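Local coordinates for sulfonate ABC transporter, periplasmic sulfonate-binding protein SsuA (Methylobacillus flagellatus, PDB 3UIF) that probably binds sulfonates or related sulfur compounds in the periplasm and hands them to a membrane ABC transporter for uptake, at residues A[26-31]-A[243-248]; A[104-109]-A[160-165]; A[175-180]-A[255-260]; A[270-275]-A[308-313]; A[284-289]-A[297-302]. One frame throughout, in Å; residues are numbered along the deposited sequence. Where two conformers were deposited one is given.

How the interactions relate
Interactions 1 and 3 are neighbours, their centres about 17 Å apart, and they touch where Asn247 O meets Asn255 ND2 at 2.8 Å, probably a hydrogen bond. Interaction 3 also touches interaction 2, Leu179 CD1 lying 3.6 Å from Leu162 CD2, so packing runs from the helix 252-257 region into the lobe built on the five-stranded sheet. Interaction 1 also touches interaction 4, Leu29 CD2 lying 3.8 Å from Trp270 CZ3. Interaction 5 stands apart: its centre is about 21 Å from that of interaction 4, and their nearest atoms, about 8 Å apart, do not touch. A glycerol, probably from the crystallisation liquor, lies about 6 Å from the Glu258 side chain in interaction 3.

Interaction 1: A[26-31]-A[243-248]; sequences SASLVV and REYSNK
A small, buried helix-to-helix-end contact joins Ser28 and Leu29, on the short helix 26-32, to Tyr245 at the last turn of helix 238-245. Some 161 Å² is buried in all. The Ser28 hydroxyl points at the helix end: OG lies 2.8 Å from Tyr245 O, a hydrogen bond that is not settled, because Gly25 O one turn back competes for the same proton. The same OG rests 3.5 Å from Tyr245 CB. In the type II periplasmic-binding-protein fold to which the family belongs, helix 26-32 follows strand 20-23 of the larger sheet, and this contact ties it to a helix more than two hundred residues further on. The Tyr245 ring is sandwiched. Leu29 CA lies over one face, and Glu244 CB sits over the other, 3.6 Å above the ring centre. Tyr245 CG lies anti to the carbonyl carbon (chi1 -47°), which turns the ring back beside its own backbone N and under the preceding residue. Beyond the ring the chain leaves the helix, and Lys248 folds back so that its NZ donates to Glu244 O at 2.9 Å, reaching it from well above the carbonyl plane. Trp270, Trp231 and Val232 pack around the side chain of Leu29.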
# COMPACT_ATOMS: atom_id res chain seq x y z
N SER A 26 -5.91 5.46 -2.03
CA SER A 26 -5.42 6.72 -2.58
C SER A 26 -6.17 7.12 -3.85
O SER A 26 -6.56 8.29 -4.01
CB SER A 26 -3.94 6.60 -2.88
OG SER A 26 -3.35 7.88 -2.92
N ALA A 27 -6.36 6.15 -4.73
CA ALA A 27 -6.98 6.37 -6.03
C ALA A 27 -8.42 6.87 -5.92
O ALA A 27 -8.81 7.79 -6.64
CB ALA A 27 -6.90 5.11 -6.88
N SER A 28 -9.21 6.29 -5.02
CA SER A 28 -10.63 6.67 -4.92
C SER A 28 -10.78 8.19 -4.73
O SER A 28 -11.58 8.85 -5.41
CB SER A 28 -11.32 5.90 -3.80
OG SER A 28 -10.48 5.88 -2.65
N LEU A 29 -9.95 8.72 -3.84
CA LEU A 29 -9.86 10.14 -3.52
C LEU A 29 -9.46 10.97 -4.73
O LEU A 29 -9.93 12.09 -4.94
CB LEU A 29 -8.83 10.29 -2.40
CG LEU A 29 -8.12 11.62 -2.15
CD1 LEU A 29 -9.07 12.61 -1.48
CD2 LEU A 29 -6.90 11.36 -1.28
N VAL A 30 -8.58 10.40 -5.54
CA VAL A 30 -8.02 11.14 -6.66
C VAL A 30 -8.93 11.04 -7.91
O VAL A 30 -9.08 12.02 -8.67
CB VAL A 30 -6.55 10.70 -6.87
CG1 VAL A 30 -6.46 9.36 -7.57
CG2 VAL A 30 -5.80 11.74 -7.65
N VAL A 31 -9.57 9.88 -8.09
CA VAL A 31 -10.57 9.65 -9.14
C VAL A 31 -11.85 10.44 -8.85
O VAL A 31 -12.47 10.98 -9.78
CB VAL A 31 -10.92 8.14 -9.24
CG1 VAL A 31 -12.17 7.90 -10.06
CG2 VAL A 31 -9.74 7.36 -9.81
N ARG A 243 -16.11 7.24 5.14
CA ARG A 243 -17.44 7.00 4.60
C ARG A 243 -17.46 6.98 3.07
O ARG A 243 -18.23 6.22 2.48
CB ARG A 243 -18.45 7.99 5.18
CG ARG A 243 -18.59 7.89 6.69
CD ARG A 243 -19.56 8.92 7.24
NE ARG A 243 -19.57 8.96 8.70
CZ ARG A 243 -20.45 8.33 9.46
NH1 ARG A 243 -21.40 7.59 8.90
NH2 ARG A 243 -20.38 8.43 10.78
N GLU A 244 -16.61 7.78 2.42
CA GLU A 244 -16.69 7.87 0.96
C GLU A 244 -15.62 7.10 0.21
O GLU A 244 -15.93 6.50 -0.82
CB GLU A 244 -16.66 9.31 0.44
CG GLU A 244 -17.44 10.32 1.25
CD GLU A 244 -18.93 10.15 1.11
OE1 GLU A 244 -19.60 9.99 2.16
OE2 GLU A 244 -19.42 10.18 -0.05
N TYR A 245 -14.38 7.13 0.69
CA TYR A 245 -13.25 6.68 -0.13
C TYR A 245 -12.49 5.47 0.39
O TYR A 245 -11.49 5.09 -0.21
CB TYR A 245 -12.25 7.83 -0.36
CG TYR A 245 -12.92 9.09 -0.79
CD1 TYR A 245 -13.04 10.17 0.09
CD2 TYR A 245 -13.50 9.19 -2.06
CE1 TYR A 245 -13.69 11.33 -0.30
CE2 TYR A 245 -14.15 10.34 -2.46
CZ TYR A 245 -14.24 11.40 -1.58
OH TYR A 245 -14.88 12.53 -1.97
N SER A 246 -12.96 4.86 1.47
CA SER A 246 -12.23 3.72 2.00
C SER A 246 -12.61 2.41 1.31
O SER A 246 -13.22 2.42 0.23
CB SER A 246 -12.32 3.63 3.53
OG SER A 246 -13.66 3.59 3.96
N ASN A 247 -12.23 1.29 1.90
CA ASN A 247 -12.49 -0.00 1.31
C ASN A 247 -13.90 -0.48 1.63
O ASN A 247 -14.17 -0.94 2.74
CB ASN A 247 -11.46 -0.99 1.82
CG ASN A 247 -11.40 -2.24 1.00
OD1 ASN A 247 -12.42 -2.73 0.50
ND2 ASN A 247 -10.20 -2.80 0.88
N LYS A 248 -14.80 -0.37 0.65
CA LYS A 248 -16.21 -0.70 0.87
C LYS A 248 -16.53 -2.19 0.94
O LYS A 248 -17.70 -2.54 1.16
CB LYS A 248 -17.10 -0.05 -0.19
CG LYS A 248 -16.89 1.44 -0.40
CD LYS A 248 -18.00 1.97 -1.28
CE LYS A 248 -17.73 3.39 -1.75
NZ LYS A 248 -17.94 4.41 -0.68

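Interaction 2: A[104-109]-A[160-165]; sequences VVPKNS and AALASG
Leu162 is the side chain by which helix 155-164 packs on the end of strand 102-106, where it meets Val104, Val105 and Pro106. The apolar contacts come first. Leu162 CD2 meets Val104 CG1 at 3.8 Å, while Leu162 CD1 reaches the proline ring that closes the strand, 3.7 Å from Pro106 CD. Leu162 CG stands anti to its backbone N (chi1 -179°), which carries both methyls off the helix and over the strand. The second kind of contact is methyl against main chain: CD1 of Leu162 also touches the strand backbone, 3.4 Å from Val104 O and 3.9 Å from Val105 CA. An alanine in place of Leu162 would take away both methyls and would probably leave Val104 CG1 and the Pro106 ring without their partner on the helix, opening a gap between helix and strand.

Turns and caps finish both elements. Pro106 to Ser109 form a type I beta turn as the strand ends. The helix stops in a Schellman motif, where Gly165 takes a positive phi of 76° and its N bonds Leu162 O, and Ser164 OG folds back onto Ala160 O at 3.1 Å. The axes of the short pieces 104-106 and 160-164 run 39° apart. Helix 155-164 is the crossover of a beta-alpha-beta unit, linking parallel strands 149-151 and 169-172, and strand 102-106 lies antiparallel between 169-172 and 185-190; Leu179 of helix 176-181 and Phe170 of strand 169-172 close around both Val104 and Leu162.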
# COMPACT_ATOMS: atom_id res chain seq x y z
N VAL A 104 -3.69 -12.92 14.41
CA VAL A 104 -4.97 -13.29 14.99
C VAL A 104 -4.87 -14.73 15.42
O VAL A 104 -4.35 -15.56 14.68
CB VAL A 104 -6.09 -13.22 13.94
CG1 VAL A 104 -7.45 -13.11 14.60
CG2 VAL A 104 -5.85 -12.07 12.95
N VAL A 105 -5.37 -15.02 16.62
CA VAL A 105 -5.47 -16.38 17.14
C VAL A 105 -6.93 -16.69 17.48
O VAL A 105 -7.71 -15.76 17.68
CB VAL A 105 -4.55 -16.62 18.37
CG1 VAL A 105 -3.08 -16.58 17.97
CG2 VAL A 105 -4.85 -15.65 19.51
N PRO A 106 -7.31 -17.98 17.54
CA PRO A 106 -8.70 -18.29 17.89
C PRO A 106 -9.07 -17.61 19.20
O PRO A 106 -8.19 -17.33 20.02
CB PRO A 106 -8.70 -19.81 18.05
CG PRO A 106 -7.61 -20.27 17.15
CD PRO A 106 -6.54 -19.21 17.26
N LYS A 107 -10.36 -17.33 19.38
CA LYS A 107 -10.82 -16.64 20.59
C LYS A 107 -10.22 -17.22 21.89
O LYS A 107 -9.69 -16.47 22.71
CB LYS A 107 -12.36 -16.60 20.66
CG LYS A 107 -12.93 -15.87 21.88
CD LYS A 107 -12.59 -14.38 21.86
CE LYS A 107 -12.41 -13.82 23.26
NZ LYS A 107 -11.28 -14.46 24.02
N ASN A 108 -10.28 -18.54 22.05
CA ASN A 108 -9.86 -19.19 23.30
C ASN A 108 -8.38 -19.60 23.40
O ASN A 108 -8.05 -20.57 24.10
CB ASN A 108 -10.72 -20.43 23.55
CG ASN A 108 -12.19 -20.10 23.73
OD1 ASN A 108 -13.07 -20.78 23.18
ND2 ASN A 108 -12.48 -19.03 24.50
N SER A 109 -7.49 -18.87 22.74
CA SER A 109 -6.09 -19.31 22.63
C SER A 109 -5.20 -18.93 23.82
O SER A 109 -5.37 -17.87 24.45
CB SER A 109 -5.48 -18.84 21.31
OG SER A 109 -4.36 -19.63 20.96
N ALA A 160 -11.81 -18.22 7.56
CA ALA A 160 -12.66 -19.38 7.84
C ALA A 160 -11.93 -20.48 8.63
O ALA A 160 -12.51 -21.07 9.54
CB ALA A 160 -13.25 -19.93 6.55
N ALA A 161 -10.67 -20.73 8.28
CA ALA A 161 -9.84 -21.75 8.93
C ALA A 161 -9.56 -21.43 10.39
O ALA A 161 -9.61 -22.32 11.23
CB ALA A 161 -8.55 -21.95 8.18
N LEU A 162 -9.27 -20.17 10.69
CA LEU A 162 -9.01 -19.75 12.06
C LEU A 162 -10.26 -19.86 12.91
O LEU A 162 -10.19 -20.27 14.07
CB LEU A 162 -8.49 -18.31 12.11
CG LEU A 162 -8.19 -17.89 13.55
CD1 LEU A 162 -6.70 -17.91 13.82
CD2 LEU A 162 -8.80 -16.54 13.84
N ALA A 163 -11.39 -19.45 12.34
CA ALA A 163 -12.69 -19.54 13.00
C ALA A 163 -13.04 -20.97 13.36
O ALA A 163 -13.74 -21.22 14.34
CB ALA A 163 -13.77 -18.94 12.10
N SER A 164 -12.52 -21.91 12.57
CA SER A 164 -12.73 -23.35 12.78
C SER A 164 -11.78 -23.98 13.78
O SER A 164 -12.07 -25.04 14.31
CB SER A 164 -12.57 -24.10 11.46
OG SER A 164 -13.61 -23.77 10.57
N GLY A 165 -10.64 -23.34 14.01
CA GLY A 165 -9.53 -23.98 14.73
C GLY A 165 -8.79 -24.98 13.86
O GLY A 165 -8.18 -25.93 14.36

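Interaction 3: A[175-180]-A[255-260]; sequences DSYILE and NRREYD
The Tyr177 ring carries Arg257 CB over the middle of one face, and the Arg257 guanidinium in turn has Tyr177 CB over one of its own faces, 4.0 Å above the plane. The pair bridges helix 176-181, packed on the five-stranded sheet of one lobe, and the end of helix 252-257, an arrangement consistent with an inter-lobe contact of the type II periplasmic-binding-protein fold. This is a CH-pi contact: Arg257 CB stands 3.8 Å from the centroid of the Tyr177 ring, only 12° off its normal. Ring and guanidinium planes are 33° apart, and the two chains lie alongside, running opposite ways. The arginine chain turns about its CG-CD bond (chi3 -76°), and this folds the guanidinium back over the root of the tyrosine, with CD 3.9 Å from Tyr177 CD1. The charge is answered by Asp181, which forms a salt bridge with NH2 of Arg257. Next along, Glu258 is tied by its OE1 to Arg269 and by its OE2 to Tyr102. Lys192 is the main polar partner of the Tyr177 hydroxyl and also bonds Arg257 O, and the hydroxyl oxygen OH itself lies 3.6 Å from that same Arg257 O.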
# COMPACT_ATOMS: atom_id res chain seq x y z
N ASP A 175 -8.89 -6.87 7.71
CA ASP A 175 -9.95 -7.90 7.66
C ASP A 175 -9.96 -8.75 8.93
O ASP A 175 -10.96 -9.38 9.27
CB ASP A 175 -9.82 -8.78 6.42
CG ASP A 175 -8.40 -9.26 6.21
OD1 ASP A 175 -7.52 -8.41 5.92
OD2 ASP A 175 -8.15 -10.48 6.31
N SER A 176 -8.84 -8.75 9.64
CA SER A 176 -8.74 -9.42 10.94
C SER A 176 -9.85 -9.01 11.94
O SER A 176 -10.33 -9.85 12.70
CB SER A 176 -7.37 -9.16 11.56
OG SER A 176 -6.33 -9.45 10.64
N TYR A 177 -10.26 -7.74 11.91
CA TYR A 177 -11.23 -7.18 12.85
C TYR A 177 -12.61 -7.82 12.80
O TYR A 177 -13.33 -7.86 13.81
CB TYR A 177 -11.35 -5.68 12.65
CG TYR A 177 -10.22 -4.91 13.28
CD1 TYR A 177 -10.04 -4.89 14.68
CD2 TYR A 177 -9.31 -4.21 12.48
CE1 TYR A 177 -8.99 -4.19 15.25
CE2 TYR A 177 -8.26 -3.51 13.04
CZ TYR A 177 -8.10 -3.50 14.41
OH TYR A 177 -7.05 -2.79 14.95
N ILE A 178 -12.98 -8.29 11.61
CA ILE A 178 -14.23 -9.03 11.41
C ILE A 178 -14.26 -10.24 12.35
O ILE A 178 -15.26 -10.50 13.00
CB ILE A 178 -14.40 -9.42 9.92
CG1 ILE A 178 -14.76 -8.19 9.10
CG2 ILE A 178 -15.52 -10.44 9.75
CD1 ILE A 178 -14.68 -8.40 7.61
N LEU A 179 -13.12 -10.94 12.41
CA LEU A 179 -12.93 -12.07 13.32
C LEU A 179 -13.18 -11.71 14.78
O LEU A 179 -13.73 -12.52 15.52
CB LEU A 179 -11.53 -12.67 13.16
CG LEU A 179 -11.24 -13.41 11.85
CD1 LEU A 179 -9.77 -13.80 11.74
CD2 LEU A 179 -12.14 -14.63 11.72
N GLU A 180 -12.77 -10.52 15.19
CA GLU A 180 -13.14 -10.06 16.53
C GLU A 180 -14.65 -9.83 16.58
O GLU A 180 -15.31 -10.30 17.50
CB GLU A 180 -12.37 -8.82 16.96
CG GLU A 180 -10.87 -8.92 16.74
CD GLU A 180 -10.06 -8.11 17.74
OE1 GLU A 180 -10.27 -6.87 17.88
OE2 GLU A 180 -9.18 -8.73 18.37
N ASN A 255 -12.80 -0.30 8.63
CA ASN A 255 -11.93 0.71 8.00
C ASN A 255 -11.41 1.72 9.00
O ASN A 255 -10.29 2.19 8.91
CB ASN A 255 -12.69 1.47 6.89
CG ASN A 255 -12.83 0.67 5.61
OD1 ASN A 255 -11.87 0.55 4.85
ND2 ASN A 255 -14.01 0.09 5.38
N ARG A 256 -12.26 2.03 9.98
CA ARG A 256 -12.00 3.04 11.00
C ARG A 256 -11.00 2.52 12.02
O ARG A 256 -10.19 3.27 12.56
CB ARG A 256 -13.34 3.42 11.66
CG ARG A 256 -13.29 4.57 12.66
CD ARG A 256 -14.69 4.94 13.15
NE ARG A 256 -15.52 5.51 12.07
CZ ARG A 256 -16.64 4.98 11.59
NH1 ARG A 256 -17.14 3.84 12.10
NH2 ARG A 256 -17.29 5.59 10.60
N ARG A 257 -11.04 1.21 12.25
CA ARG A 257 -10.16 0.59 13.24
C ARG A 257 -8.73 0.44 12.75
O ARG A 257 -7.80 0.40 13.55
CB ARG A 257 -10.74 -0.74 13.70
CG ARG A 257 -11.70 -0.52 14.84
CD ARG A 257 -12.33 -1.82 15.25
NE ARG A 257 -13.35 -2.21 14.29
CZ ARG A 257 -14.07 -3.31 14.40
NH1 ARG A 257 -13.87 -4.11 15.43
NH2 ARG A 257 -14.98 -3.60 13.48
N GLU A 258 -8.58 0.35 11.43
CA GLU A 258 -7.28 0.32 10.80
C GLU A 258 -6.42 1.53 11.22
O GLU A 258 -5.19 1.41 11.33
CB GLU A 258 -7.43 0.19 9.26
CG GLU A 258 -6.23 0.59 8.40
CD GLU A 258 -5.00 -0.29 8.62
OE1 GLU A 258 -3.92 0.06 8.09
OE2 GLU A 258 -5.07 -1.32 9.30
N TYR A 259 -7.07 2.67 11.48
CA TYR A 259 -6.37 3.90 11.89
C TYR A 259 -6.40 4.14 13.39
O TYR A 259 -5.83 5.09 13.88
CB TYR A 259 -6.93 5.10 11.12
CG TYR A 259 -6.71 4.94 9.65
CD1 TYR A 259 -5.52 5.36 9.07
CD2 TYR A 259 -7.65 4.29 8.85
CE1 TYR A 259 -5.29 5.18 7.73
CE2 TYR A 259 -7.42 4.10 7.50
CZ TYR A 259 -6.23 4.55 6.94
OH TYR A 259 -5.97 4.38 5.60
N ASP A 260 -7.05 3.26 14.13
CA ASP A 260 -7.24 3.44 15.56
C ASP A 260 -5.98 3.05 16.34
O ASP A 260 -5.38 2.00 16.08
CB ASP A 260 -8.39 2.56 16.00
CG ASP A 260 -9.43 3.33 16.73
OD1 ASP A 260 -9.30 3.48 17.99
OD2 ASP A 260 -10.37 3.80 16.04

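Interaction 4: A[270-275]-A[308-313]; sequences WSPLYD and HFVATA
Val310, in the first turn of helix 308-316, fills the angle between Pro272 and Tyr274. Its CG1 faces the proline, 3.8 Å from Pro272 O and 4.2 Å from Pro272 CB. Its CG2 comes to the edge of the tyrosine, nearly in the ring plane and 3.9 Å from Tyr274 CE1, so methyl and ring meet rim-on and not face to face. The valine rotamer makes this double contact possible: with CG1 anti to its N (chi1 160°) and CG2 anti to its carbonyl carbon, CG1 goes to the proline, while CG2 goes to the ring edge and still brushes Pro272 O. With a serine here, the edge of Tyr274 would probably lose its methyl neighbour and the ring be less firmly held.

A water joins the same residues. It accepts from Val310 N at 2.9 Å, so a backbone N-H of the first helical turn is satisfied, and it offers a weak bond to Tyr274 OH at 3.5 Å. The stronger partner of that hydroxyl is Leu91 O, which fixes the far end of the ring on strand 89-94.

One shell further out, the loop that presents these residues is shaped by local turns. Ser271 OG accepts from Leu273 N in an ST turn, and Tyr274 is the centre of an inverse gamma turn. Asp275 then caps the next helix, its OD1 taking Leu278 N. On the helix side, His308 O receives both Thr312 N and Thr312 OG1, from opposite faces of its plane. Apolar methyls thus carry the contact of this loop with the helix start, while Val310 N is met by the water and Tyr274 OH mainly by Leu91 O.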
# COMPACT_ATOMS: atom_id res chain seq x y z
N TRP A 270 -0.55 9.54 5.40
CA TRP A 270 -0.69 10.05 4.05
C TRP A 270 0.59 10.67 3.55
O TRP A 270 0.62 11.24 2.47
CB TRP A 270 -1.84 11.06 4.01
CG TRP A 270 -3.20 10.42 4.17
CD1 TRP A 270 -3.93 10.23 5.35
CD2 TRP A 270 -4.05 9.85 3.12
NE1 TRP A 270 -5.12 9.61 5.11
CE2 TRP A 270 -5.26 9.35 3.80
CE3 TRP A 270 -3.94 9.71 1.73
CZ2 TRP A 270 -6.31 8.74 3.09
CZ3 TRP A 270 -5.00 9.10 1.04
CH2 TRP A 270 -6.15 8.63 1.71
N SER A 271 1.65 10.56 4.34
CA SER A 271 2.91 11.25 4.06
C SER A 271 3.54 10.85 2.72
O SER A 271 3.64 9.68 2.40
CB SER A 271 3.90 11.04 5.20
OG SER A 271 5.16 11.61 4.90
N PRO A 272 3.95 11.84 1.93
CA PRO A 272 4.62 11.61 0.66
C PRO A 272 6.14 11.72 0.75
O PRO A 272 6.84 11.69 -0.26
CB PRO A 272 4.07 12.74 -0.21
CG PRO A 272 3.87 13.86 0.77
CD PRO A 272 3.48 13.23 2.07
N LEU A 273 6.64 11.87 1.97
CA LEU A 273 8.07 12.07 2.20
C LEU A 273 8.90 10.84 1.85
O LEU A 273 8.50 9.70 2.13
CB LEU A 273 8.32 12.49 3.65
CG LEU A 273 7.64 13.80 4.06
CD1 LEU A 273 8.06 14.21 5.45
CD2 LEU A 273 7.94 14.92 3.06
N TYR A 274 10.04 11.10 1.23
CA TYR A 274 10.99 10.06 0.88
C TYR A 274 11.97 9.92 2.03
O TYR A 274 13.17 10.02 1.85
CB TYR A 274 11.72 10.41 -0.43
CG TYR A 274 10.85 10.29 -1.67
CD1 TYR A 274 9.89 11.27 -1.97
CD2 TYR A 274 10.97 9.18 -2.54
CE1 TYR A 274 9.09 11.16 -3.09
CE2 TYR A 274 10.18 9.06 -3.67
CZ TYR A 274 9.23 10.05 -3.93
OH TYR A 274 8.42 9.96 -5.04
N ASP A 275 11.43 9.68 3.22
CA ASP A 275 12.25 9.68 4.42
C ASP A 275 13.04 8.37 4.60
O ASP A 275 12.96 7.46 3.78
CB ASP A 275 11.43 10.07 5.67
CG ASP A 275 10.19 9.20 5.91
OD1 ASP A 275 10.11 8.05 5.41
OD2 ASP A 275 9.28 9.68 6.64
N HIS A 308 12.14 14.26 -6.60
CA HIS A 308 12.18 15.63 -7.15
C HIS A 308 10.83 16.32 -7.26
O HIS A 308 10.74 17.53 -7.06
CB HIS A 308 12.94 15.67 -8.49
CG HIS A 308 12.76 16.97 -9.26
ND1 HIS A 308 13.30 18.14 -8.85
CD2 HIS A 308 12.06 17.25 -10.45
CE1 HIS A 308 12.98 19.12 -9.74
NE2 HIS A 308 12.21 18.58 -10.71
N PHE A 309 9.78 15.56 -7.57
CA PHE A 309 8.45 16.12 -7.80
C PHE A 309 7.67 16.51 -6.54
O PHE A 309 6.92 17.50 -6.55
CB PHE A 309 7.63 15.19 -8.70
CG PHE A 309 8.27 14.94 -10.02
CD1 PHE A 309 8.24 15.91 -11.02
CD2 PHE A 309 8.97 13.76 -10.25
CE1 PHE A 309 8.87 15.69 -12.24
CE2 PHE A 309 9.60 13.53 -11.47
CZ PHE A 309 9.55 14.51 -12.47
N VAL A 310 7.83 15.72 -5.48
CA VAL A 310 7.22 16.01 -4.19
C VAL A 310 7.90 17.23 -3.54
O VAL A 310 7.23 18.14 -3.00
CB VAL A 310 7.27 14.76 -3.28
CG1 VAL A 310 7.10 15.12 -1.81
CG2 VAL A 310 6.26 13.72 -3.76
N ALA A 311 9.24 17.25 -3.61
CA ALA A 311 10.04 18.40 -3.21
C ALA A 311 9.57 19.69 -3.90
O ALA A 311 9.30 20.69 -3.22
CB ALA A 311 11.52 18.15 -3.48
N THR A 312 9.45 19.67 -5.24
CA THR A 312 8.96 20.85 -5.97
C THR A 312 7.53 21.20 -5.52
O THR A 312 7.23 22.37 -5.21
CB THR A 312 9.05 20.68 -7.51
OG1 THR A 312 10.41 20.48 -7.89
CG2 THR A 312 8.51 21.90 -8.24
N ALA A 313 6.67 20.19 -5.43
CA ALA A 313 5.26 20.37 -5.07
C ALA A 313 5.04 20.95 -3.67
O ALA A 313 4.21 21.85 -3.52
CB ALA A 313 4.49 19.07 -5.24
O HOH W 1 8.73 13.12 -6.39

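Interaction 5: A[284-289]-A[297-302]; sequences KAVAYA and TQADVQ
Val286 of helix 276-291 is met by the segment 297-302, which passes along the helix and leads into the N-cap and first residues of the short helix 301-304; the contact between helix and returning chain is partly buried. The apolar contacts centre on the two valine methyls. CG2 of Val286 meets Val301 CG2 at 4.1 Å, the two side chains pointing past one another, and CG1 reaches Ala299, lying 4.4 Å from its CB and 3.5 Å from its O. Ile80 of helix 77-85 packs against Val286 as well.

Gln298 makes a different sort of contact, its chain slanting across Val286. Its CB and CG rest on Val286 CG1, and beyond CG the chain is extended, which brings OE1 to 3.5 Å from the same Val286 CG1. The other end of the amide has its partner on the helix: Gln298 NE2 bonds Gln290 OE1 and lies 3.9 Å from Ala287 CA.

Polar capping belongs to the segment 297-302 itself. Asp300 is the N-cap residue of helix 301-304, its OD1 accepting a weak bond from Gln302 N at 3.3 Å.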
# COMPACT_ATOMS: atom_id res chain seq x y z
N LYS A 284 14.19 -3.15 2.10
CA LYS A 284 13.75 -4.40 2.70
C LYS A 284 12.86 -5.19 1.74
O LYS A 284 13.06 -6.40 1.54
CB LYS A 284 13.04 -4.15 4.02
CG LYS A 284 13.98 -3.96 5.19
CD LYS A 284 13.18 -3.83 6.48
CE LYS A 284 14.09 -3.90 7.71
NZ LYS A 284 13.28 -4.09 8.95
N ALA A 285 11.89 -4.48 1.15
CA ALA A 285 10.94 -5.07 0.23
C ALA A 285 11.60 -5.67 -1.01
O ALA A 285 11.17 -6.72 -1.48
CB ALA A 285 9.88 -4.05 -0.18
N VAL A 286 12.64 -5.03 -1.53
CA VAL A 286 13.31 -5.57 -2.72
C VAL A 286 14.07 -6.85 -2.37
O VAL A 286 14.10 -7.79 -3.17
CB VAL A 286 14.19 -4.53 -3.43
CG1 VAL A 286 15.08 -5.17 -4.48
CG2 VAL A 286 13.31 -3.48 -4.09
N ALA A 287 14.65 -6.90 -1.17
CA ALA A 287 15.37 -8.09 -0.68
C ALA A 287 14.41 -9.26 -0.50
O ALA A 287 14.74 -10.39 -0.90
CB ALA A 287 16.10 -7.81 0.62
N TYR A 288 13.23 -8.99 0.06
CA TYR A 288 12.21 -10.01 0.31
C TYR A 288 11.60 -10.54 -0.99
O TYR A 288 11.26 -11.72 -1.09
CB TYR A 288 11.11 -9.46 1.23
CG TYR A 288 9.73 -10.04 0.96
CD1 TYR A 288 8.85 -9.41 0.07
CD2 TYR A 288 9.30 -11.21 1.60
CE1 TYR A 288 7.58 -9.94 -0.19
CE2 TYR A 288 8.04 -11.73 1.35
CZ TYR A 288 7.19 -11.10 0.46
OH TYR A 288 5.93 -11.61 0.21
N ALA A 289 11.42 -9.65 -1.96
CA ALA A 289 10.86 -10.05 -3.26
C ALA A 289 11.73 -11.12 -3.93
O ALA A 289 11.22 -12.08 -4.51
CB ALA A 289 10.71 -8.85 -4.17
N THR A 297 16.12 -11.44 -9.64
CA THR A 297 17.01 -10.30 -9.51
C THR A 297 16.52 -9.30 -8.43
O THR A 297 15.38 -9.40 -7.96
CB THR A 297 17.17 -9.64 -10.91
OG1 THR A 297 18.20 -10.34 -11.63
CG2 THR A 297 17.51 -8.13 -10.89
N GLN A 298 17.40 -8.39 -8.01
CA GLN A 298 17.00 -7.27 -7.15
C GLN A 298 17.02 -5.94 -7.90
O GLN A 298 18.04 -5.54 -8.44
CB GLN A 298 17.88 -7.19 -5.92
CG GLN A 298 17.49 -8.15 -4.80
CD GLN A 298 18.06 -7.72 -3.45
OE1 GLN A 298 18.01 -6.55 -3.09
NE2 GLN A 298 18.60 -8.67 -2.70
N ALA A 299 15.89 -5.25 -7.91
CA ALA A 299 15.79 -3.93 -8.53
C ALA A 299 16.69 -2.93 -7.81
O ALA A 299 16.79 -2.97 -6.59
CB ALA A 299 14.35 -3.45 -8.50
N ASP A 300 17.33 -2.06 -8.58
CA ASP A 300 18.08 -0.92 -8.03
C ASP A 300 17.08 0.03 -7.36
O ASP A 300 16.24 0.64 -8.02
CB ASP A 300 18.85 -0.24 -9.18
CG ASP A 300 19.71 0.94 -8.73
OD1 ASP A 300 19.76 1.27 -7.52
OD2 ASP A 300 20.35 1.56 -9.60
N VAL A 301 17.18 0.15 -6.03
CA VAL A 301 16.22 0.94 -5.26
C VAL A 301 16.31 2.43 -5.59
O VAL A 301 15.29 3.10 -5.74
CB VAL A 301 16.40 0.74 -3.73
CG1 VAL A 301 15.45 1.63 -2.95
CG2 VAL A 301 16.19 -0.72 -3.34
N GLN A 302 17.54 2.92 -5.72
CA GLN A 302 17.81 4.35 -5.98
C GLN A 302 17.18 4.86 -7.29
O GLN A 302 16.53 5.89 -7.31
CB GLN A 302 19.33 4.63 -5.92
CG GLN A 302 20.02 4.16 -4.63
CD GLN A 302 20.85 2.86 -4.77
OE1 GLN A 302 21.97 2.89 -5.29
NE2 GLN A 302 20.30 1.74 -4.28